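Long-range contacts in probable alginate O-acetylase AlgJ (Pseudomonas putida, PDB 4O8V), which probably adds acetyl groups to the O-2 and O-3 positions of mannuronate residues in alginate, working with AlgI and AlgF at the inner membrane: residues A[56-61]-A[270-275]; A[100-105]-A[132-137]; A[211-216]-A[265-270]; A[248-253]-A[283-288]. One frame throughout, in Å; residues are numbered along the deposited sequence. Where two conformers were deposited one is given.

Contact 1: residues A[56-61]-A[270-275]; sequences LVLAIV and VVWEFP
Leu58 and Trp272 meet at the apolar heart of this pair of parallel strands, where CD1 of Leu58 lies 3.6 Å above the plane of the indole, offset toward its rim. Leu56 comes to the same ring at its edge, its CD1 3.6 Å from Trp272 CB. Both leucines carry CG anti to the backbone N (chi1 174° and -179°), which swings one methyl of each across to the neighbouring strand. Phe274 also sets its CD2 over the indole. With an alanine here instead of Trp272, the methyls of both leucines are likely to face a gap, and Pro249 O to lose its NE1 donor. Helices 31-51 and 84-94 pack on this face, as suits large apolar residues.

The backbones are joined by a run of hydrogen bonds: Val57 N to Val270 O is 2.8 Å and nearly straight at 176°, Ala59 N reaches Trp272 O at 2.7 Å, and the pairing slackens at Val61. Small Ala59 sits beside Glu273 on the other face, where Val61 CG2 touches Glu273 CG at 3.8 Å. Beyond that methylene the carboxylate turns from the strand pair to Thr217 and Ser220.

Glu273 is thus buried but gripped by two hydroxyls, about 7 Å from the side chains of Ser218 and His122, the probable nucleophile and proton acceptor. Its charge, if present, is likely to influence the electrostatics around that site, beside the parallel sheet of this SGNH hydrolase-like domain.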
loop_
_atom_site.group_PDB
_atom_site.type_symbol
_atom_site.label_atom_id
_atom_site.label_comp_id
_atom_site.label_asym_id
_atom_site.label_seq_id
_atom_site.Cartn_x
_atom_site.Cartn_y
_atom_site.Cartn_z
ATOM N N LEU A 56 -7.135 5.912 -12.417
ATOM C CA LEU A 56 -6.624 5.615 -11.083
ATOM C C LEU A 56 -7.256 4.363 -10.518
ATOM O O LEU A 56 -8.479 4.229 -10.523
ATOM C CB LEU A 56 -6.894 6.770 -10.136
ATOM C CG LEU A 56 -6.534 6.503 -8.665
ATOM C CD1 LEU A 56 -5.042 6.144 -8.482
ATOM C CD2 LEU A 56 -6.939 7.699 -7.808
ATOM N N VAL A 57 -6.417 3.459 -10.038
ATOM C CA VAL A 57 -6.888 2.324 -9.263
ATOM C C VAL A 57 -6.227 2.431 -7.884
ATOM O O VAL A 57 -5.009 2.213 -7.717
ATOM C CB VAL A 57 -6.552 0.975 -9.918
ATOM C CG1 VAL A 57 -7.071 -0.182 -9.038
ATOM C CG2 VAL A 57 -7.115 0.880 -11.314
ATOM N N LEU A 58 -7.028 2.824 -6.901
ATOM C CA LEU A 58 -6.542 3.017 -5.543
ATOM C C LEU A 58 -6.493 1.664 -4.866
ATOM O O LEU A 58 -7.466 0.921 -4.933
ATOM C CB LEU A 58 -7.451 3.982 -4.773
ATOM C CG LEU A 58 -7.061 4.313 -3.331
ATOM C CD1 LEU A 58 -5.697 5.033 -3.279
ATOM C CD2 LEU A 58 -8.152 5.179 -2.689
ATOM N N ALA A 59 -5.366 1.357 -4.220
ATOM C CA ALA A 59 -5.187 0.060 -3.557
ATOM C C ALA A 59 -5.064 0.291 -2.053
ATOM O O ALA A 59 -3.972 0.560 -1.529
ATOM C CB ALA A 59 -3.978 -0.659 -4.096
ATOM N N ILE A 60 -6.204 0.233 -1.367
ATOM C CA ILE A 60 -6.227 0.505 0.080
ATOM C C ILE A 60 -5.758 -0.758 0.811
ATOM O O ILE A 60 -6.450 -1.767 0.791
ATOM C CB ILE A 60 -7.648 0.909 0.571
ATOM C CG1 ILE A 60 -8.145 2.173 -0.143
ATOM C CG2 ILE A 60 -7.652 1.139 2.111
ATOM C CD1 ILE A 60 -9.647 2.410 0.080
ATOM N N VAL A 61 -4.578 -0.715 1.429
ATOM C CA VAL A 61 -4.063 -1.902 2.134
ATOM C C VAL A 61 -4.628 -1.955 3.548
ATOM O O VAL A 61 -4.489 -1.015 4.312
ATOM C CB VAL A 61 -2.530 -1.904 2.211
ATOM C CG1 VAL A 61 -2.017 -3.274 2.740
ATOM C CG2 VAL A 61 -1.943 -1.617 0.827
ATOM N N VAL A 270 -2.835 4.015 -13.345
ATOM C CA VAL A 270 -1.948 4.215 -12.206
ATOM C C VAL A 270 -2.494 3.433 -11.013
ATOM O O VAL A 270 -3.633 3.644 -10.583
ATOM C CB VAL A 270 -1.807 5.693 -11.831
ATOM C CG1 VAL A 270 -0.969 5.842 -10.545
ATOM C CG2 VAL A 270 -1.198 6.486 -12.980
ATOM N N VAL A 271 -1.689 2.513 -10.501
ATOM C CA VAL A 271 -2.054 1.797 -9.287
ATOM C C VAL A 271 -1.447 2.571 -8.123
ATOM O O VAL A 271 -0.229 2.792 -8.076
ATOM C CB VAL A 271 -1.540 0.342 -9.292
ATOM C CG1 VAL A 271 -1.777 -0.329 -7.918
ATOM C CG2 VAL A 271 -2.185 -0.452 -10.383
ATOM N N TRP A 272 -2.295 3.001 -7.191
ATOM C CA TRP A 272 -1.851 3.814 -6.059
ATOM C C TRP A 272 -2.063 3.037 -4.759
ATOM O O TRP A 272 -3.195 2.896 -4.291
ATOM C CB TRP A 272 -2.629 5.122 -6.003
ATOM C CG TRP A 272 -2.121 6.096 -4.990
ATOM C CD1 TRP A 272 -0.995 5.980 -4.208
ATOM C CD2 TRP A 272 -2.712 7.365 -4.653
ATOM N NE1 TRP A 272 -0.854 7.093 -3.415
ATOM C CE2 TRP A 272 -1.898 7.954 -3.659
ATOM C CE3 TRP A 272 -3.848 8.047 -5.087
ATOM C CZ2 TRP A 272 -2.182 9.213 -3.095
ATOM C CZ3 TRP A 272 -4.138 9.294 -4.531
ATOM C CH2 TRP A 272 -3.303 9.861 -3.541
ATOM N N GLU A 273 -0.967 2.543 -4.200
ATOM C CA GLU A 273 -1.002 1.760 -2.965
ATOM C C GLU A 273 -0.961 2.703 -1.752
ATOM O O GLU A 273 -0.062 3.542 -1.608
ATOM C CB GLU A 273 0.147 0.750 -2.964
ATOM C CG GLU A 273 0.432 0.138 -1.606
ATOM C CD GLU A 273 1.613 0.802 -0.904
ATOM O OE1 GLU A 273 2.690 0.964 -1.537
ATOM O OE2 GLU A 273 1.479 1.137 0.295
ATOM N N PHE A 274 -1.979 2.580 -0.902
ATOM C CA PHE A 274 -2.281 3.549 0.150
ATOM C C PHE A 274 -2.771 2.772 1.378
ATOM O O PHE A 274 -3.953 2.439 1.477
ATOM C CB PHE A 274 -3.351 4.552 -0.348
ATOM C CG PHE A 274 -3.439 5.834 0.456
ATOM C CD1 PHE A 274 -3.586 5.808 1.840
ATOM C CD2 PHE A 274 -3.372 7.085 -0.185
ATOM C CE1 PHE A 274 -3.686 7.005 2.571
ATOM C CE2 PHE A 274 -3.449 8.282 0.540
ATOM C CZ PHE A 274 -3.599 8.241 1.924
ATOM N N PRO A 275 -1.866 2.449 2.308
ATOM C CA PRO A 275 -2.286 1.674 3.478
ATOM C C PRO A 275 -3.275 2.467 4.360
ATOM O O PRO A 275 -3.130 3.685 4.494
ATOM C CB PRO A 275 -0.963 1.408 4.226
ATOM C CG PRO A 275 0.114 1.543 3.143
ATOM C CD PRO A 275 -0.415 2.699 2.292
#

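Contact 2: residues A[100-105]-A[132-137]; sequences PDLMAP and AQALAE
Leu102 reaches across to the helix with a single methyl, CD2, which rests 3.9 Å from Ala134 CB and equally close to Leu135 CG. Its conformation explains the reach: CG lies anti to the carbonyl carbon (chi1 -60°) and CD1 continues the chain trans (chi2 -179°), so that the other methyl, CD2, is the one turned to the helix, although CB itself does not point there. Leu135 answers with nearly the same shape, chi1 -68°, and the two leucines cross at about a right angle. That crossing leaves the CD2 methyl of Leu135 beside the ring of Pro100, whose CG is 4.0 Å away.

Ala134 is the small residue on which the loop closes. Its CB points toward the other segment and is met by both Leu102 CD2 and, at 3.8 Å, Pro105 CG; a lone methyl lets both partners come close. The prolines suit their places too, since their rings offer compact apolar surface, and Pro105, in the first turn of its helix, has no backbone N-H to leave without an acceptor. No hydrogen bond joins the segments. The loop is instead shaped from within by Asp101, whose OD2 accepts from Ala104 N at 2.8 Å, met on the syn side of the carboxylate, while OD1 is bonded to Tyr85 OH.

Pro100, Leu102 and Leu135 also touch Val57 or Ala59 of strand 55-61, so helix 125-141 and the loop leading into helix 103-109 lie on one face of the parallel sheet, the layered alpha/beta packing of an SGNH hydrolase-like fold.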
loop_
_atom_site.group_PDB
_atom_site.type_symbol
_atom_site.label_atom_id
_atom_site.label_comp_id
_atom_site.label_asym_id
_atom_site.label_seq_id
_atom_site.Cartn_x
_atom_site.Cartn_y
_atom_site.Cartn_z
ATOM N N PRO A 100 -10.718 -1.239 -5.423
ATOM C CA PRO A 100 -11.090 -2.648 -5.242
ATOM C C PRO A 100 -10.833 -3.133 -3.820
ATOM O O PRO A 100 -9.894 -2.702 -3.153
ATOM C CB PRO A 100 -10.186 -3.379 -6.242
ATOM C CG PRO A 100 -9.869 -2.324 -7.296
ATOM C CD PRO A 100 -9.734 -1.052 -6.506
ATOM N N ASP A 101 -11.680 -4.045 -3.358
ATOM C CA ASP A 101 -11.529 -4.554 -2.002
ATOM C C ASP A 101 -10.376 -5.544 -1.889
ATOM O O ASP A 101 -10.376 -6.581 -2.548
ATOM C CB ASP A 101 -12.825 -5.212 -1.545
ATOM C CG ASP A 101 -12.727 -5.723 -0.116
ATOM O OD1 ASP A 101 -12.856 -4.916 0.825
ATOM O OD2 ASP A 101 -12.487 -6.924 0.057
ATOM N N LEU A 102 -9.387 -5.222 -1.065
ATOM C CA LEU A 102 -8.242 -6.114 -0.866
ATOM C C LEU A 102 -8.371 -6.939 0.419
ATOM O O LEU A 102 -7.735 -7.993 0.572
ATOM C CB LEU A 102 -6.941 -5.328 -0.825
ATOM C CG LEU A 102 -6.606 -4.509 -2.074
ATOM C CD1 LEU A 102 -5.262 -3.836 -1.837
ATOM C CD2 LEU A 102 -6.563 -5.404 -3.311
HETATM N N MSE A 103 -9.178 -6.452 1.353
HETATM C CA MSE A 103 -9.343 -7.148 2.629
HETATM C C MSE A 103 -9.951 -8.555 2.466
HETATM O O MSE A 103 -9.415 -9.521 3.008
HETATM C CB MSE A 103 -10.209 -6.308 3.565
HETATM C CG MSE A 103 -10.839 -7.069 4.694
HETATM SE SE MSE A 103 -9.659 -6.909 6.205
ATOM N N ALA A 104 -11.056 -8.687 1.727
ATOM C CA ALA A 104 -11.685 -10.010 1.597
ATOM C C ALA A 104 -10.728 -11.054 0.976
ATOM O O ALA A 104 -10.573 -12.141 1.537
ATOM C CB ALA A 104 -12.983 -9.922 0.800
ATOM N N PRO A 105 -10.059 -10.732 -0.152
ATOM C CA PRO A 105 -9.149 -11.785 -0.613
ATOM C C PRO A 105 -7.951 -12.035 0.309
ATOM O O PRO A 105 -7.570 -13.206 0.451
ATOM C CB PRO A 105 -8.694 -11.288 -1.998
ATOM C CG PRO A 105 -9.004 -9.817 -2.027
ATOM C CD PRO A 105 -10.196 -9.641 -1.138
ATOM N N ALA A 132 -2.186 -8.156 -5.641
ATOM C CA ALA A 132 -2.008 -7.928 -7.084
ATOM C C ALA A 132 -3.041 -8.674 -7.919
ATOM O O ALA A 132 -3.534 -8.151 -8.929
ATOM C CB ALA A 132 -0.604 -8.328 -7.528
ATOM N N GLN A 133 -3.377 -9.899 -7.528
ATOM C CA GLN A 133 -4.360 -10.629 -8.294
ATOM C C GLN A 133 -5.748 -9.994 -8.196
ATOM O O GLN A 133 -6.488 -9.972 -9.196
ATOM C CB GLN A 133 -4.412 -12.110 -7.866
ATOM C CG GLN A 133 -3.326 -12.922 -8.539
ATOM C CD GLN A 133 -3.074 -14.262 -7.883
ATOM O OE1 GLN A 133 -3.424 -14.478 -6.722
ATOM N NE2 GLN A 133 -2.440 -15.164 -8.621
ATOM N N ALA A 134 -6.120 -9.534 -7.004
ATOM C CA ALA A 134 -7.404 -8.866 -6.825
ATOM C C ALA A 134 -7.451 -7.598 -7.677
ATOM O O ALA A 134 -8.465 -7.296 -8.297
ATOM C CB ALA A 134 -7.649 -8.509 -5.353
ATOM N N LEU A 135 -6.361 -6.844 -7.666
ATOM C CA LEU A 135 -6.320 -5.613 -8.444
ATOM C C LEU A 135 -6.412 -5.926 -9.949
ATOM O O LEU A 135 -7.151 -5.268 -10.689
ATOM C CB LEU A 135 -5.053 -4.807 -8.096
ATOM C CG LEU A 135 -4.999 -4.222 -6.688
ATOM C CD1 LEU A 135 -3.571 -3.758 -6.329
ATOM C CD2 LEU A 135 -5.985 -3.056 -6.581
ATOM N N ALA A 136 -5.709 -6.960 -10.408
ATOM C CA ALA A 136 -5.756 -7.334 -11.816
ATOM C C ALA A 136 -7.150 -7.797 -12.260
ATOM O O ALA A 136 -7.557 -7.512 -13.381
ATOM C CB ALA A 136 -4.729 -8.416 -12.118
ATOM N N GLU A 137 -7.866 -8.515 -11.392
ATOM C CA GLU A 137 -9.236 -8.919 -11.701
ATOM C C GLU A 137 -10.095 -7.684 -11.941
ATOM O O GLU A 137 -10.848 -7.612 -12.924
ATOM C CB GLU A 137 -9.846 -9.765 -10.579
ATOM C CG GLU A 137 -11.208 -10.351 -10.951
ATOM C CD GLU A 137 -11.914 -11.061 -9.798
ATOM O OE1 GLU A 137 -11.254 -11.422 -8.802
ATOM O OE2 GLU A 137 -13.148 -11.249 -9.894
#

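Contact 3: residues A[211-216]-A[265-270]; sequences PVALVG and AAPQVV
Val215 and Val270 touch through methyls placed by their first torsions: CG2 of Val215 stands anti to its carbonyl carbon, CG1 of Val270 anti to its backbone N (chi1 175°), and the two come within 4.1 Å as the side chains cross. Val212 has CG1 in that same orientation, chi1 180°, which lays the methyl 3.6 Å from Val269 O. Beta-branched valines suit such strands, their two methyls filling the space beside the backbone on each face. Ala213, smaller, lets the ring of Pro267 approach, with CB 4.0 Å from Pro267 CG; Tyr256 of helix 250-257 touches both of these residues.

The parallel pairing is started by the carbonyl of Pro211. Its oxygen takes a hydrogen bond from Val269 N at 3.1 Å, and a weak, strongly bent one from Gln268 N (117° at the hydrogen). Next in line, Ala213 N donates to Val269 O at 2.9 Å, almost head-on to the carbonyl. Gln268 marks the entrance to the strand: its extended side chain leaves this pairing, and OE1 accepts from Asn146 N.

Pro211 has no N-H of its own to offer, which suits this place, where its carbonyl does the pairing. Pro211 O, Val269 N and O, and Ala213 N satisfy one another, and apolar side chains pack on both faces, joining strand 212-215 to the start of strand 269-275 in the sheet core.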
loop_
_atom_site.group_PDB
_atom_site.type_symbol
_atom_site.label_atom_id
_atom_site.label_comp_id
_atom_site.label_asym_id
_atom_site.label_seq_id
_atom_site.Cartn_x
_atom_site.Cartn_y
_atom_site.Cartn_z
ATOM N N PRO A 211 2.427 1.080 -19.974
ATOM C CA PRO A 211 0.994 1.351 -19.821
ATOM C C PRO A 211 0.507 1.468 -18.383
ATOM O O PRO A 211 -0.573 2.022 -18.177
ATOM C CB PRO A 211 0.339 0.154 -20.504
ATOM C CG PRO A 211 1.348 -0.899 -20.490
ATOM C CD PRO A 211 2.679 -0.244 -20.564
ATOM N N VAL A 212 1.277 0.980 -17.412
ATOM C CA VAL A 212 0.863 1.056 -16.006
ATOM C C VAL A 212 1.956 1.662 -15.121
ATOM O O VAL A 212 3.128 1.302 -15.253
ATOM C CB VAL A 212 0.505 -0.340 -15.442
ATOM C CG1 VAL A 212 0.079 -0.251 -13.976
ATOM C CG2 VAL A 212 -0.581 -1.032 -16.288
ATOM N N ALA A 213 1.584 2.571 -14.219
ATOM C CA ALA A 213 2.540 3.070 -13.226
ATOM C C ALA A 213 2.098 2.645 -11.829
ATOM O O ALA A 213 0.908 2.604 -11.537
ATOM C CB ALA A 213 2.685 4.610 -13.291
ATOM N N LEU A 214 3.074 2.329 -10.985
ATOM C CA LEU A 214 2.812 1.965 -9.591
ATOM C C LEU A 214 3.344 3.096 -8.717
ATOM O O LEU A 214 4.488 3.522 -8.897
ATOM C CB LEU A 214 3.485 0.625 -9.231
ATOM C CG LEU A 214 3.509 0.238 -7.747
ATOM C CD1 LEU A 214 2.100 0.061 -7.198
ATOM C CD2 LEU A 214 4.315 -1.066 -7.582
ATOM N N VAL A 215 2.487 3.618 -7.829
ATOM C CA VAL A 215 2.885 4.615 -6.849
ATOM C C VAL A 215 2.474 4.154 -5.457
ATOM O O VAL A 215 1.400 3.583 -5.281
ATOM C CB VAL A 215 2.245 5.998 -7.156
ATOM C CG1 VAL A 215 2.792 7.061 -6.183
ATOM C CG2 VAL A 215 2.542 6.377 -8.569
ATOM N N GLY A 216 3.342 4.361 -4.481
ATOM C CA GLY A 216 3.024 3.960 -3.129
ATOM C C GLY A 216 4.178 4.088 -2.157
ATOM O O GLY A 216 5.075 4.932 -2.306
ATOM N N ALA A 265 4.305 11.168 -20.831
ATOM C CA ALA A 265 3.851 9.838 -21.219
ATOM C C ALA A 265 2.937 9.276 -20.141
ATOM O O ALA A 265 3.299 8.334 -19.436
ATOM N N ALA A 266 1.754 9.869 -20.009
ATOM C CA ALA A 266 0.783 9.399 -19.026
ATOM C C ALA A 266 0.366 7.963 -19.337
ATOM O O ALA A 266 0.033 7.632 -20.471
ATOM C CB ALA A 266 -0.438 10.319 -18.988
ATOM N N PRO A 267 0.402 7.097 -18.321
ATOM C CA PRO A 267 0.053 5.684 -18.481
ATOM C C PRO A 267 -1.455 5.490 -18.619
ATOM O O PRO A 267 -2.217 6.396 -18.287
ATOM C CB PRO A 267 0.578 5.056 -17.190
ATOM C CG PRO A 267 0.492 6.147 -16.206
ATOM C CD PRO A 267 0.818 7.412 -16.941
ATOM N N GLN A 268 -1.889 4.343 -19.118
ATOM C CA GLN A 268 -3.319 4.032 -19.108
ATOM C C GLN A 268 -3.869 3.892 -17.682
ATOM O O GLN A 268 -4.990 4.329 -17.406
ATOM C CB GLN A 268 -3.597 2.758 -19.898
ATOM C CG GLN A 268 -3.243 2.919 -21.365
ATOM C CD GLN A 268 -3.501 1.673 -22.168
ATOM O OE1 GLN A 268 -4.257 0.808 -21.753
ATOM N NE2 GLN A 268 -2.875 1.577 -23.333
ATOM N N VAL A 269 -3.085 3.279 -16.795
ATOM C CA VAL A 269 -3.513 2.983 -15.431
ATOM C C VAL A 269 -2.431 3.359 -14.432
ATOM O O VAL A 269 -1.251 3.067 -14.644
ATOM C CB VAL A 269 -3.861 1.466 -15.270
ATOM C CG1 VAL A 269 -4.108 1.089 -13.802
ATOM C CG2 VAL A 269 -5.054 1.100 -16.116
ATOM N N VAL A 270 -2.835 4.015 -13.345
ATOM C CA VAL A 270 -1.948 4.215 -12.206
ATOM C C VAL A 270 -2.494 3.433 -11.013
ATOM O O VAL A 270 -3.633 3.644 -10.583
ATOM C CB VAL A 270 -1.807 5.693 -11.831
ATOM C CG1 VAL A 270 -0.969 5.842 -10.545
ATOM C CG2 VAL A 270 -1.198 6.486 -12.980
#

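Contact 4: residues A[248-253]-A[283-288]; sequences GPLLPM and NDLSSF
A single water joins the two segments, which share no direct hydrogen bond: it accepts from Leu251 N at 2.9 Å and donates to Asn283 OD1 at 2.8 Å. Asn283 thus reaches a main-chain N-H in the first turn of helix 250-257 through water. With CG beside its own backbone N (chi1 -73°), its amide is set against Leu250, whose CD2 methyl is 3.7 Å from Asn283 ND2. That nitrogen donates to Asn38 OD1 of helix 31-51, so both ends of the amide are employed and its rotation is fixed. Replacing Asn283 by a leucine, similar in size but without the amide, is likely to deprive the water of its acceptor and Asn38 of its donor.

The loop then folds into an Asx turn, Asp284 OD1 accepting from Ser286 N at 3.0 Å and also from Ser286 OG, followed by a type I beta turn from Leu285 to Phe288. Together these turns lead toward helix 290-297 and present Leu285 and Phe288 to helix 250-257.

Leu251 meets the loop with its branched end, CD1 lying 3.6 Å from Asp284 O. Leu285 CD2 rests against both Leu250 and Leu251, 4.1 Å from Leu250 CD2 and only slightly farther from Leu251 CD1. Phe288 turns its ring edge to Leu251, CE2 to CG 4.3 Å, while Ile293 of the following helix touches both Leu285 and Phe288.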
loop_
_atom_site.group_PDB
_atom_site.type_symbol
_atom_site.label_atom_id
_atom_site.label_comp_id
_atom_site.label_asym_id
_atom_site.label_seq_id
_atom_site.Cartn_x
_atom_site.Cartn_y
_atom_site.Cartn_z
ATOM N N GLY A 248 5.392 8.082 3.330
ATOM C CA GLY A 248 3.961 7.875 3.250
ATOM C C GLY A 248 3.522 7.744 1.808
ATOM O O GLY A 248 4.343 7.774 0.899
ATOM N N PRO A 249 2.217 7.562 1.595
ATOM C CA PRO A 249 1.640 7.256 0.282
ATOM C C PRO A 249 1.353 8.486 -0.583
ATOM O O PRO A 249 1.266 8.342 -1.816
ATOM C CB PRO A 249 0.333 6.542 0.648
ATOM C CG PRO A 249 -0.058 7.163 1.955
ATOM C CD PRO A 249 1.249 7.358 2.696
ATOM N N LEU A 250 1.232 9.668 0.024
ATOM C CA LEU A 250 0.809 10.867 -0.730
ATOM C C LEU A 250 1.979 11.588 -1.416
ATOM O O LEU A 250 1.896 11.917 -2.610
ATOM C CB LEU A 250 0.063 11.853 0.191
ATOM C CG LEU A 250 -0.378 13.139 -0.533
ATOM C CD1 LEU A 250 -1.381 12.821 -1.654
ATOM C CD2 LEU A 250 -0.974 14.126 0.462
ATOM N N LEU A 251 3.061 11.839 -0.675
ATOM C CA LEU A 251 4.204 12.570 -1.230
ATOM C C LEU A 251 4.780 11.924 -2.501
ATOM O O LEU A 251 5.088 12.628 -3.465
ATOM C CB LEU A 251 5.307 12.740 -0.171
ATOM C CG LEU A 251 5.320 14.085 0.575
ATOM C CD1 LEU A 251 3.948 14.422 1.112
ATOM C CD2 LEU A 251 6.341 14.084 1.711
ATOM N N PRO A 252 4.935 10.586 -2.528
ATOM C CA PRO A 252 5.375 10.027 -3.807
ATOM C C PRO A 252 4.368 10.226 -4.937
ATOM O O PRO A 252 4.809 10.338 -6.084
ATOM C CB PRO A 252 5.540 8.522 -3.504
ATOM C CG PRO A 252 5.781 8.457 -2.053
ATOM C CD PRO A 252 4.902 9.559 -1.472
HETATM N N MSE A 253 3.069 10.270 -4.645
HETATM C CA MSE A 253 2.095 10.530 -5.710
HETATM C C MSE A 253 2.203 11.966 -6.205
HETATM O O MSE A 253 2.163 12.207 -7.415
HETATM C CB MSE A 253 0.664 10.251 -5.258
HETATM C CG MSE A 253 -0.379 10.646 -6.289
HETATM SE SE MSE A 253 -0.172 9.727 -8.034
HETATM C CE MSE A 253 -0.966 8.087 -7.446
ATOM N N ASN A 283 0.330 14.943 6.398
ATOM C CA ASN A 283 1.371 14.918 5.392
ATOM C C ASN A 283 2.045 16.259 5.331
ATOM O O ASN A 283 1.382 17.293 5.402
ATOM C CB ASN A 283 0.794 14.550 4.040
ATOM C CG ASN A 283 0.440 13.103 3.974
ATOM O OD1 ASN A 283 1.320 12.263 4.064
ATOM N ND2 ASN A 283 -0.839 12.799 3.868
ATOM N N ASP A 284 3.361 16.253 5.216
ATOM C CA ASP A 284 4.093 17.505 5.148
ATOM C C ASP A 284 4.078 18.012 3.703
ATOM O O ASP A 284 4.784 17.480 2.841
ATOM C CB ASP A 284 5.520 17.317 5.667
ATOM C CG ASP A 284 6.370 18.565 5.530
ATOM O OD1 ASP A 284 5.825 19.669 5.303
ATOM O OD2 ASP A 284 7.603 18.440 5.667
ATOM N N LEU A 285 3.266 19.035 3.447
ATOM C CA LEU A 285 3.151 19.610 2.112
ATOM C C LEU A 285 3.954 20.896 1.956
ATOM O O LEU A 285 3.768 21.629 0.978
ATOM C CB LEU A 285 1.687 19.890 1.778
ATOM C CG LEU A 285 0.766 18.671 1.915
ATOM C CD1 LEU A 285 -0.663 19.092 1.621
ATOM C CD2 LEU A 285 1.198 17.577 0.988
ATOM N N SER A 286 4.843 21.162 2.910
ATOM C CA SER A 286 5.545 22.447 2.964
ATOM C C SER A 286 6.379 22.702 1.713
ATOM O O SER A 286 6.666 23.852 1.392
ATOM C CB SER A 286 6.442 22.528 4.199
ATOM O OG SER A 286 7.455 21.538 4.146
ATOM N N SER A 287 6.768 21.639 1.011
ATOM C CA SER A 287 7.623 21.800 -0.168
ATOM C C SER A 287 6.831 22.026 -1.455
ATOM O O SER A 287 7.416 22.273 -2.514
ATOM C CB SER A 287 8.537 20.588 -0.350
ATOM O OG SER A 287 7.806 19.447 -0.751
ATOM N N PHE A 288 5.507 21.957 -1.374
ATOM C CA PHE A 288 4.700 22.181 -2.569
ATOM C C PHE A 288 4.116 23.584 -2.653
ATOM O O PHE A 288 3.849 24.227 -1.642
ATOM C CB PHE A 288 3.584 21.146 -2.640
ATOM C CG PHE A 288 4.090 19.739 -2.711
ATOM C CD1 PHE A 288 4.494 19.201 -3.920
ATOM C CD2 PHE A 288 4.187 18.959 -1.562
ATOM C CE1 PHE A 288 4.974 17.900 -3.986
ATOM C CE2 PHE A 288 4.672 17.662 -1.627
ATOM C CZ PHE A 288 5.060 17.137 -2.845
HETATM O O HOH W 1 2.787 10.911 2.102
#

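How the contacts relate
From the N terminus, strand 55-61 comes first, and its pairing with 270-275 in contact 1 closes the longest loop. Contacts 2 and 3 both lie within that loop, one after the other: 100-105 meets 132-137 before 211-216 meets 265-270. Contact 4 crosses both contacts 1 and 3, since 248-253 precedes the second segments of both while 283-288 follows them. Contacts 1 and 3 share Val270 and build three adjacent strands of the parallel sheet. Contact 2 packs on one face of this sheet through Pro100, Leu102 and Leu135; contact 4, on the opposite side of the chain's centre, joins it through Pro249 and Met253, linking the loop before helix 290-297 to the core.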